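Local atomic coordinates of PHO85 cyclin PHO80 (Saccharomyces cerevisiae, PDB entry 2PMI), a protein that serves as the cyclin partner of the cyclin-dependent kinase PHO85 and represses phosphate-starvation-responsive genes when phosphate is plentiful. Residues V36-V44 against S76-L84; I22-C30 against L217-V225. All coordinates share one frame; numbering follows the deposited sequence.

Interaction 1: V36-V44 against S76-L84; sequences VVLISRMLV and SIFNYFIRL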
# COMPACT_ATOMS: atom_id res chain seq x y z
N VAL B 36 -3.71 7.25 -22.71
CA VAL B 36 -3.55 8.68 -22.80
C VAL B 36 -4.50 9.27 -23.84
O VAL B 36 -5.04 10.36 -23.62
CB VAL B 36 -2.11 9.07 -23.18
CG1 VAL B 36 -2.01 10.57 -23.36
CG2 VAL B 36 -1.14 8.60 -22.10
N VAL B 37 -4.73 8.59 -24.95
CA VAL B 37 -5.65 9.16 -25.94
C VAL B 37 -7.06 9.13 -25.36
O VAL B 37 -7.69 10.17 -25.21
CB VAL B 37 -5.62 8.43 -27.34
CG1 VAL B 37 -4.23 8.46 -27.93
CG2 VAL B 37 -6.11 7.02 -27.23
N LEU B 38 -7.53 7.93 -25.01
CA LEU B 38 -8.86 7.80 -24.42
C LEU B 38 -9.03 8.78 -23.26
O LEU B 38 -10.06 9.44 -23.15
CB LEU B 38 -9.10 6.37 -23.93
CG LEU B 38 -9.26 5.31 -25.03
CD1 LEU B 38 -9.64 3.95 -24.45
CD2 LEU B 38 -10.33 5.78 -25.99
N ILE B 39 -8.04 8.90 -22.40
CA ILE B 39 -8.16 9.82 -21.28
C ILE B 39 -8.19 11.27 -21.74
O ILE B 39 -9.07 12.03 -21.35
CB ILE B 39 -7.03 9.66 -20.27
CG1 ILE B 39 -7.13 8.28 -19.61
CG2 ILE B 39 -7.13 10.74 -19.22
CD1 ILE B 39 -5.96 7.95 -18.66
N SER B 40 -7.22 11.66 -22.56
CA SER B 40 -7.15 13.03 -23.05
C SER B 40 -8.45 13.47 -23.73
O SER B 40 -8.93 14.59 -23.52
CB SER B 40 -5.99 13.17 -24.03
OG SER B 40 -4.77 12.90 -23.38
N ARG B 41 -9.01 12.58 -24.55
CA ARG B 41 -10.25 12.87 -25.25
C ARG B 41 -11.30 13.22 -24.21
O ARG B 41 -11.90 14.29 -24.23
CB ARG B 41 -10.71 11.65 -26.05
CG ARG B 41 -9.90 11.36 -27.30
CD ARG B 41 -10.40 10.08 -27.97
NE ARG B 41 -9.92 9.94 -29.35
CZ ARG B 41 -10.23 8.92 -30.15
NH1 ARG B 41 -11.03 7.95 -29.71
NH2 ARG B 41 -9.77 8.88 -31.39
N MET B 42 -11.52 12.29 -23.29
CA MET B 42 -12.49 12.50 -22.23
C MET B 42 -12.23 13.83 -21.53
O MET B 42 -13.16 14.58 -21.23
CB MET B 42 -12.38 11.37 -21.21
CG MET B 42 -13.33 11.51 -20.05
SD MET B 42 -15.02 11.49 -20.66
CE MET B 42 -15.20 9.73 -20.89
N LEU B 43 -10.95 14.10 -21.30
CA LEU B 43 -10.52 15.30 -20.60
C LEU B 43 -10.86 16.64 -21.29
O LEU B 43 -11.17 17.62 -20.61
CB LEU B 43 -9.02 15.22 -20.36
CG LEU B 43 -8.59 15.74 -18.99
CD1 LEU B 43 -9.18 14.84 -17.93
CD2 LEU B 43 -7.07 15.79 -18.88
N VAL B 44 -10.80 16.70 -22.62
CA VAL B 44 -11.13 17.95 -23.30
C VAL B 44 -12.63 18.01 -23.50
O VAL B 44 -13.19 19.06 -23.77
CB VAL B 44 -10.46 18.09 -24.68
CG1 VAL B 44 -9.00 18.30 -24.51
CG2 VAL B 44 -10.72 16.87 -25.51
N SER B 76 -1.27 21.27 -26.30
CA SER B 76 -2.52 20.55 -26.13
C SER B 76 -2.41 19.64 -24.92
O SER B 76 -1.32 19.35 -24.43
CB SER B 76 -2.83 19.70 -27.36
OG SER B 76 -2.11 18.48 -27.30
N ILE B 77 -3.57 19.19 -24.45
CA ILE B 77 -3.68 18.34 -23.28
C ILE B 77 -2.94 17.02 -23.51
O ILE B 77 -2.14 16.59 -22.68
CB ILE B 77 -5.18 18.08 -22.94
CG1 ILE B 77 -5.35 17.87 -21.45
CG2 ILE B 77 -5.71 16.88 -23.72
CD1 ILE B 77 -4.99 19.10 -20.65
N PHE B 78 -3.20 16.42 -24.67
CA PHE B 78 -2.60 15.14 -25.07
C PHE B 78 -1.08 15.22 -25.20
O PHE B 78 -0.36 14.33 -24.74
CB PHE B 78 -3.20 14.70 -26.41
CG PHE B 78 -2.67 13.39 -26.90
CD1 PHE B 78 -2.99 12.20 -26.25
CD2 PHE B 78 -1.82 13.35 -28.01
CE1 PHE B 78 -2.47 10.99 -26.69
CE2 PHE B 78 -1.29 12.14 -28.46
CZ PHE B 78 -1.62 10.96 -27.80
N ASN B 79 -0.59 16.27 -25.85
CA ASN B 79 0.84 16.47 -26.02
C ASN B 79 1.51 16.66 -24.67
O ASN B 79 2.71 16.40 -24.52
CB ASN B 79 1.09 17.68 -26.91
CG ASN B 79 0.57 17.48 -28.32
OD1 ASN B 79 0.44 18.43 -29.09
ND2 ASN B 79 0.28 16.24 -28.67
N TYR B 80 0.75 17.11 -23.68
CA TYR B 80 1.31 17.30 -22.35
C TYR B 80 1.32 15.97 -21.58
O TYR B 80 2.26 15.67 -20.84
CB TYR B 80 0.50 18.33 -21.57
CG TYR B 80 1.13 18.69 -20.25
CD1 TYR B 80 2.36 19.32 -20.20
CD2 TYR B 80 0.48 18.44 -19.05
CE1 TYR B 80 2.93 19.70 -18.99
CE2 TYR B 80 1.04 18.81 -17.84
CZ TYR B 80 2.26 19.44 -17.82
OH TYR B 80 2.82 19.85 -16.61
N PHE B 81 0.26 15.19 -21.77
CA PHE B 81 0.12 13.89 -21.11
C PHE B 81 1.23 12.87 -21.48
O PHE B 81 1.93 12.39 -20.58
CB PHE B 81 -1.25 13.32 -21.44
CG PHE B 81 -1.86 12.49 -20.33
CD1 PHE B 81 -1.15 12.20 -19.17
CD2 PHE B 81 -3.16 12.01 -20.44
CE1 PHE B 81 -1.72 11.43 -18.15
CE2 PHE B 81 -3.73 11.25 -19.43
CZ PHE B 81 -3.01 10.96 -18.28
N ILE B 82 1.38 12.52 -22.77
CA ILE B 82 2.39 11.53 -23.19
C ILE B 82 3.76 11.88 -22.64
O ILE B 82 4.48 11.02 -22.12
CB ILE B 82 2.57 11.41 -24.74
CG1 ILE B 82 2.74 12.79 -25.34
CG2 ILE B 82 1.42 10.63 -25.37
CD1 ILE B 82 3.09 12.77 -26.81
N ARG B 83 4.11 13.14 -22.78
CA ARG B 83 5.38 13.62 -22.29
C ARG B 83 5.53 13.20 -20.83
O ARG B 83 6.49 12.53 -20.46
CB ARG B 83 5.42 15.13 -22.45
CG ARG B 83 6.58 15.81 -21.81
CD ARG B 83 6.49 17.27 -22.17
NE ARG B 83 7.11 18.14 -21.19
CZ ARG B 83 7.01 19.46 -21.22
NH1 ARG B 83 6.31 20.05 -22.18
NH2 ARG B 83 7.62 20.18 -20.28
N LEU B 84 4.56 13.59 -19.99
CA LEU B 84 4.59 13.23 -18.58
C LEU B 84 4.64 11.72 -18.50
O LEU B 84 5.35 11.15 -17.67
CB LEU B 84 3.32 13.69 -17.86
CG LEU B 84 2.92 15.17 -17.77
CD1 LEU B 84 1.93 15.32 -16.61
CD2 LEU B 84 4.14 16.06 -17.56
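The rings of Phe78 and Phe81 share Ser40, whose OG lies near the plane of both: at the Phe78 edge it is 3.4 Å from CD1, and at the Phe81 edge 3.5 Å from CD2. Over one face of Phe81 stands Val36 CG2, displaced toward the rim, while Ile39 CG2 reaches the ring edge at CE2. Val36 CG1, which chi1 of 176° turns anti to the backbone N, is directed between the two aromatic residues, touching CE1 of Phe78 and CB of Phe81. Val37 runs beside Phe78, pointing the same way, its CG1 close to CE1.

Toward the C-terminal end of 36-44 the contact is mainly aliphatic. Ile77 divides its branches, CG1 meeting Leu43 CD2 at 3.7 Å and CG2 meeting both Val44 CG1 and Ser40 CB, each at 3.7 Å. No hydrogen bond crosses between the helices. The one hydroxyl set among the rings is satisfied at home: Ser40 OG donates to Val36 O at 2.6 Å. Val36 O also accepts the ordinary helix bond from Ser40 N, so two donors hold it.

The two segments run roughly antiparallel, at 143°, their axes 9.4 Å apart at closest approach. Within the cyclin fold, helix 92-108 packs against Ile39 and Leu43, helix 119-134 meets Ile77 and Phe81, and helix 216-227 lies against Leu38 and Met42 of helix 32-51.

Interaction 2: I22-C30 against L217-V225; sequences ILPADFNKC and LDKYYRRIV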
# COMPACT_ATOMS: atom_id res chain seq x y z
N ILE B 22 -9.35 -2.88 -31.18
CA ILE B 22 -10.22 -3.51 -30.20
C ILE B 22 -9.40 -3.68 -28.94
O ILE B 22 -8.41 -4.39 -28.94
CB ILE B 22 -10.66 -4.91 -30.65
CG1 ILE B 22 -11.55 -4.79 -31.90
CG2 ILE B 22 -11.39 -5.62 -29.51
CD1 ILE B 22 -11.70 -6.10 -32.67
N LEU B 23 -9.83 -3.03 -27.86
CA LEU B 23 -9.11 -3.07 -26.58
C LEU B 23 -9.43 -4.29 -25.72
O LEU B 23 -10.46 -4.93 -25.89
CB LEU B 23 -9.42 -1.80 -25.79
CG LEU B 23 -9.13 -0.46 -26.47
CD1 LEU B 23 -10.10 0.58 -25.91
CD2 LEU B 23 -7.67 -0.05 -26.26
N PRO B 24 -8.52 -4.61 -24.77
CA PRO B 24 -8.56 -5.71 -23.80
C PRO B 24 -9.50 -5.35 -22.66
O PRO B 24 -9.68 -4.18 -22.35
CB PRO B 24 -7.13 -5.77 -23.28
CG PRO B 24 -6.32 -5.05 -24.30
CD PRO B 24 -7.21 -3.94 -24.72
N ALA B 25 -10.10 -6.35 -22.03
CA ALA B 25 -11.00 -6.07 -20.91
C ALA B 25 -10.19 -5.53 -19.73
O ALA B 25 -10.74 -4.91 -18.82
CB ALA B 25 -11.76 -7.33 -20.50
N ASP B 26 -8.88 -5.76 -19.77
CA ASP B 26 -7.96 -5.33 -18.71
C ASP B 26 -7.09 -4.15 -19.16
O ASP B 26 -6.19 -4.33 -19.99
CB ASP B 26 -7.08 -6.51 -18.32
CG ASP B 26 -6.13 -6.19 -17.19
OD1 ASP B 26 -5.42 -7.11 -16.74
OD2 ASP B 26 -6.08 -5.02 -16.75
N PHE B 27 -7.33 -2.97 -18.60
CA PHE B 27 -6.57 -1.77 -18.97
C PHE B 27 -5.06 -1.92 -18.79
O PHE B 27 -4.29 -1.10 -19.30
CB PHE B 27 -7.08 -0.51 -18.22
CG PHE B 27 -6.95 -0.55 -16.71
CD1 PHE B 27 -7.97 -1.07 -15.92
CD2 PHE B 27 -5.82 -0.03 -16.08
CE1 PHE B 27 -7.88 -1.06 -14.52
CE2 PHE B 27 -5.71 -0.01 -14.69
CZ PHE B 27 -6.75 -0.53 -13.91
N ASN B 28 -4.64 -2.96 -18.09
CA ASN B 28 -3.21 -3.22 -17.89
C ASN B 28 -2.60 -3.80 -19.17
O ASN B 28 -1.47 -3.48 -19.53
CB ASN B 28 -3.00 -4.21 -16.75
CG ASN B 28 -2.93 -3.53 -15.41
OD1 ASN B 28 -1.95 -2.85 -15.09
ND2 ASN B 28 -3.97 -3.71 -14.60
N LYS B 29 -3.36 -4.66 -19.83
CA LYS B 29 -2.91 -5.29 -21.06
C LYS B 29 -3.25 -4.39 -22.24
O LYS B 29 -3.39 -4.86 -23.37
CB LYS B 29 -3.59 -6.63 -21.23
CG LYS B 29 -3.33 -7.62 -20.11
CD LYS B 29 -4.12 -8.89 -20.36
CE LYS B 29 -3.87 -9.96 -19.33
NZ LYS B 29 -4.67 -11.17 -19.65
N CYS B 30 -3.38 -3.10 -21.98
CA CYS B 30 -3.73 -2.14 -23.01
C CYS B 30 -2.59 -1.12 -23.19
O CYS B 30 -1.89 -0.80 -22.23
CB CYS B 30 -5.04 -1.46 -22.62
SG CYS B 30 -5.39 0.05 -23.48
N LEU B 217 -11.18 1.96 -10.96
CA LEU B 217 -10.36 2.09 -12.18
C LEU B 217 -10.88 1.38 -13.42
O LEU B 217 -10.76 1.91 -14.53
CB LEU B 217 -8.91 1.69 -11.90
CG LEU B 217 -8.12 2.53 -10.89
CD1 LEU B 217 -6.67 2.08 -10.88
CD2 LEU B 217 -8.17 4.01 -11.25
N ASP B 218 -11.45 0.19 -13.24
CA ASP B 218 -12.03 -0.54 -14.37
C ASP B 218 -13.27 0.24 -14.80
O ASP B 218 -13.42 0.61 -15.97
CB ASP B 218 -12.48 -1.94 -13.95
CG ASP B 218 -11.45 -2.68 -13.12
OD1 ASP B 218 -10.86 -2.05 -12.20
OD2 ASP B 218 -11.25 -3.89 -13.38
N LYS B 219 -14.16 0.49 -13.84
CA LYS B 219 -15.39 1.23 -14.08
C LYS B 219 -15.12 2.42 -14.99
O LYS B 219 -15.84 2.64 -15.96
CB LYS B 219 -15.98 1.75 -12.76
CG LYS B 219 -17.38 2.34 -12.92
CD LYS B 219 -17.86 3.05 -11.66
CE LYS B 219 -17.20 4.42 -11.51
NZ LYS B 219 -17.58 5.12 -10.24
N TYR B 220 -14.07 3.19 -14.68
CA TYR B 220 -13.74 4.34 -15.51
C TYR B 220 -13.20 3.93 -16.87
O TYR B 220 -13.53 4.53 -17.90
CB TYR B 220 -12.71 5.20 -14.82
CG TYR B 220 -13.27 6.07 -13.74
CD1 TYR B 220 -13.16 7.46 -13.80
CD2 TYR B 220 -13.90 5.51 -12.64
CE1 TYR B 220 -13.65 8.26 -12.80
CE2 TYR B 220 -14.40 6.31 -11.63
CZ TYR B 220 -14.28 7.68 -11.72
OH TYR B 220 -14.76 8.47 -10.70
N TYR B 221 -12.34 2.91 -16.87
CA TYR B 221 -11.77 2.45 -18.12
C TYR B 221 -12.93 2.18 -19.07
O TYR B 221 -13.03 2.80 -20.12
CB TYR B 221 -10.94 1.18 -17.87
CG TYR B 221 -10.48 0.48 -19.13
CD1 TYR B 221 -9.81 1.18 -20.14
CD2 TYR B 221 -10.71 -0.88 -19.31
CE1 TYR B 221 -9.40 0.53 -21.30
CE2 TYR B 221 -10.31 -1.54 -20.46
CZ TYR B 221 -9.65 -0.83 -21.45
OH TYR B 221 -9.23 -1.50 -22.58
N ARG B 222 -13.82 1.27 -18.68
CA ARG B 222 -14.98 0.95 -19.50
C ARG B 222 -15.73 2.23 -19.91
O ARG B 222 -16.03 2.43 -21.08
CB ARG B 222 -15.93 0.00 -18.75
CG ARG B 222 -15.45 -1.43 -18.70
CD ARG B 222 -16.45 -2.34 -18.02
NE ARG B 222 -16.68 -1.98 -16.63
CZ ARG B 222 -15.73 -1.97 -15.68
NH1 ARG B 222 -14.49 -2.32 -15.98
NH2 ARG B 222 -16.04 -1.63 -14.44
N ARG B 223 -15.99 3.09 -18.93
CA ARG B 223 -16.70 4.33 -19.18
C ARG B 223 -16.12 5.20 -20.30
O ARG B 223 -16.86 5.67 -21.17
CB ARG B 223 -16.75 5.17 -17.91
CG ARG B 223 -17.79 6.28 -17.94
CD ARG B 223 -19.20 5.73 -17.71
NE ARG B 223 -20.18 6.80 -17.66
CZ ARG B 223 -20.63 7.45 -18.73
NH1 ARG B 223 -20.18 7.13 -19.93
NH2 ARG B 223 -21.50 8.44 -18.58
N ILE B 224 -14.80 5.41 -20.30
CA ILE B 224 -14.21 6.26 -21.33
C ILE B 224 -14.34 5.68 -22.75
O ILE B 224 -14.56 6.42 -23.72
CB ILE B 224 -12.73 6.58 -21.02
CG1 ILE B 224 -11.88 5.31 -21.09
CG2 ILE B 224 -12.62 7.22 -19.65
CD1 ILE B 224 -10.39 5.56 -20.89
N VAL B 225 -14.22 4.37 -22.87
CA VAL B 225 -14.33 3.75 -24.18
C VAL B 225 -15.76 3.89 -24.67
O VAL B 225 -16.01 4.07 -25.86
CB VAL B 225 -13.96 2.27 -24.13
CG1 VAL B 225 -14.10 1.64 -25.52
CG2 VAL B 225 -12.54 2.12 -23.60
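The loop before helix 32-51 packs here on helix 216-227, near the C-terminal end of the modelled chain, with Tyr221 and Phe27 carrying most of the contact; this is consistent with the N-terminal segments that pack on the helical core in other cyclins. Tyr221 is the main projection from the helix. With CG anti to the backbone N (chi1 170°), its ring reaches across to the loop, and OH donates to Pro24 O at 2.7 Å, in the carbonyl plane and with a C=O...donor angle of 153°. Leu23 CB lies beside the same hydroxyl.

One face of the Tyr221 ring is covered by Phe27 CB, which makes a CH-pi contact 3.6 Å from the Tyr221 ring centroid and only 11° off the normal. The two rings themselves meet obliquely. The Phe27 ring continues toward the start of the helical segment, where its CZ comes 3.7 Å from Leu217 CB. Asp218 OD1 stands at the Phe27 edge, 3.9 Å from CE1, its carboxylate plane almost perpendicular to the ring; the other oxygen, OD2, forms a salt bridge with Lys211. The side chains of Leu23 and Val225 run past each other in opposite directions, CD1 meeting CG2.

An Asx turn spans Phe27: Asp26 OD2 accepts from Asn28 N at 2.8 Å and also from Asn28 ND2.

Across this largely apolar surface, a single hydrogen bond ties helix to loop. It fixes where the Tyr221 hydroxyl ends and gives the Pro24 carbonyl a partner, while CB of Phe27 over the face limits how the ring can turn. The C-H edge of Phe27 facing Asp218 OD1 would probably be weakly favourable, a loose contact beside the stronger salt bridge to Lys211.

Helix 32-51 joins the two contacts by packing with different sides. In interaction 1 Val36, Ser40 and Val44 point toward helix 77-86, whereas Leu38 and Met42 serve the side that meets the elements of interaction 2. Leu38 is the chief bridge: its CB lies 3.4 Å from Ile224 CD1, and its CD1 touches both Val225 CG2, at 3.5 Å, and Leu23 CD1, at 3.7 Å. Met42 CE adds a contact 3.6 Å from Ile224 CA. The centres of interactions 1 and 2 are about 16 Å apart, with helix 32-51 lying between the two contacts. At their closest ends the paired segments are 32 residues apart in interaction 1 and 187 in interaction 2.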